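Side-chain contact in OsmC-like protein (Jannaschia sp., PDB 3CJE), which probably acts as a thiol-dependent peroxidase of the OsmC family that detoxifies organic hydroperoxides: residues E145-G149 with Q150-I154. Residues are numbered along the deposited sequence; the frame is centred on the assembly and turned at random.
Sequences EQTLG and QANTI
Asn152 reaches back to the end of helix 143-148, where its ND2 donates a hydrogen bond to Thr147 O over 2.9 Å (N-H...O angle 163°). The acceptor lies in the amide plane, yet the nitrogen sits above the carbonyl plane of Thr147, 39° out of it. Beside this bond Thr147 CG2 rests 3.7 Å from Asn152 ND2, the side chains crossing at about a right angle. Thr147 OG1 sits beside its own N (chi1 -59°), leaving CG2 anti to N, and hydrogen-bonds to Phe143 O and to Trp100 NE1 of the second subunit. Thr147 O also receives a weak 3.4 Å bond from Gln150 N; a loop amide thus takes up a carbonyl where the helical backbone bonding runs out. Gln150 CG, between its N and carbonyl carbon, lies 3.8 Å from Gln146 O; beyond it the chain is extended. One water donates to both Gln150 OE1 (2.6 Å from the water oxygen) and Gln146 O (2.9 Å), while Gln150 NE2 donates to Ala151 O at 3.2 Å. Asn152 ND2 also bonds Leu148 O of the second subunit, reciprocally, tying both helix ends and fixing the amide's rotation. Leu148 packs on helix 62-81 and strand 108-121; Ile154 pairs in parallel with a second-subunit strand, continuing the sheet across the interface.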
loop_
_atom_site.group_PDB
_atom_site.type_symbol
_atom_site.label_atom_id
_atom_site.label_comp_id
_atom_site.label_asym_id
_atom_site.label_seq_id
_atom_site.Cartn_x
_atom_site.Cartn_y
_atom_site.Cartn_z
ATOM N N GLU A 145 -1.386 8.309 3.171
ATOM C CA GLU A 145 -2.649 8.943 3.506
ATOM C C GLU A 145 -3.039 9.984 2.479
ATOM O O GLU A 145 -4.204 10.057 2.058
ATOM C CB GLU A 145 -2.590 9.625 4.855
ATOM C CG GLU A 145 -2.601 8.654 6.019
ATOM C CD GLU A 145 -3.668 8.991 7.040
ATOM O OE1 GLU A 145 -4.552 9.822 6.750
ATOM O OE2 GLU A 145 -3.579 8.423 8.149
ATOM N N GLN A 146 -2.086 10.809 2.086
ATOM C CA GLN A 146 -2.371 11.843 1.089
ATOM C C GLN A 146 -2.719 11.237 -0.283
ATOM O O GLN A 146 -3.534 11.788 -1.028
ATOM C CB GLN A 146 -1.251 12.869 1.034
ATOM C CG GLN A 146 -1.143 13.692 2.348
ATOM C CD GLN A 146 -2.500 14.314 2.741
ATOM O OE1 GLN A 146 -3.107 13.962 3.773
ATOM N NE2 GLN A 146 -3.005 15.129 1.886
ATOM N N THR A 147 -2.120 10.105 -0.608
ATOM C CA THR A 147 -2.434 9.353 -1.838
ATOM C C THR A 147 -3.889 8.871 -1.772
ATOM O O THR A 147 -4.658 9.021 -2.723
ATOM C CB THR A 147 -1.449 8.195 -2.024
ATOM O OG1 THR A 147 -0.119 8.740 -2.097
ATOM C CG2 THR A 147 -1.750 7.368 -3.271
ATOM N N LEU A 148 -4.228 8.235 -0.644
ATOM C CA LEU A 148 -5.529 7.604 -0.496
ATOM C C LEU A 148 -6.666 8.626 -0.457
ATOM O O LEU A 148 -7.822 8.280 -0.712
ATOM C CB LEU A 148 -5.530 6.712 0.766
ATOM C CG LEU A 148 -4.684 5.460 0.654
ATOM C CD1 LEU A 148 -4.478 4.825 2.032
ATOM C CD2 LEU A 148 -5.388 4.473 -0.331
ATOM N N GLY A 149 -6.349 9.868 -0.057
ATOM C CA GLY A 149 -7.337 10.934 0.086
ATOM C C GLY A 149 -7.803 11.574 -1.184
ATOM O O GLY A 149 -8.709 12.440 -1.150
ATOM N N GLN A 150 -7.218 11.184 -2.301
ATOM C CA GLN A 150 -7.599 11.693 -3.599
ATOM C C GLN A 150 -7.690 10.575 -4.613
ATOM O O GLN A 150 -7.058 9.546 -4.450
ATOM C CB GLN A 150 -6.614 12.734 -4.075
ATOM C CG GLN A 150 -5.266 12.204 -4.409
ATOM C CD GLN A 150 -4.429 13.201 -5.176
ATOM O OE1 GLN A 150 -3.897 14.130 -4.584
ATOM N NE2 GLN A 150 -4.264 12.976 -6.498
ATOM N N ALA A 151 -8.408 10.814 -5.707
ATOM C CA ALA A 151 -8.388 9.885 -6.818
ATOM C C ALA A 151 -7.044 9.992 -7.541
ATOM O O ALA A 151 -6.500 11.108 -7.734
ATOM C CB ALA A 151 -9.526 10.223 -7.799
ATOM N N ASN A 152 -6.520 8.860 -7.980
ATOM C CA ASN A 152 -5.274 8.799 -8.740
ATOM C C ASN A 152 -5.472 8.119 -10.081
ATOM O O ASN A 152 -6.275 7.210 -10.182
ATOM C CB ASN A 152 -4.249 8.001 -7.947
ATOM C CG ASN A 152 -3.947 8.643 -6.573
ATOM O OD1 ASN A 152 -3.211 9.636 -6.487
ATOM N ND2 ASN A 152 -4.551 8.111 -5.522
ATOM N N THR A 153 -4.742 8.549 -11.082
ATOM C CA THR A 153 -4.734 7.875 -12.388
ATOM C C THR A 153 -3.498 7.012 -12.470
ATOM O O THR A 153 -2.400 7.482 -12.191
ATOM C CB THR A 153 -4.672 8.934 -13.485
ATOM O OG1 THR A 153 -5.861 9.735 -13.375
ATOM C CG2 THR A 153 -4.608 8.292 -14.862
ATOM N N ILE A 154 -3.682 5.746 -12.794
ATOM C CA ILE A 154 -2.569 4.829 -12.961
ATOM C C ILE A 154 -2.454 4.552 -14.451
ATOM O O ILE A 154 -3.423 4.059 -15.065
ATOM C CB ILE A 154 -2.767 3.532 -12.214
ATOM C CG1 ILE A 154 -3.013 3.781 -10.714
ATOM C CG2 ILE A 154 -1.579 2.577 -12.485
ATOM C CD1 ILE A 154 -3.177 2.485 -9.895
HETATM O O HOH W 1 -3.610 14.482 -2.040
#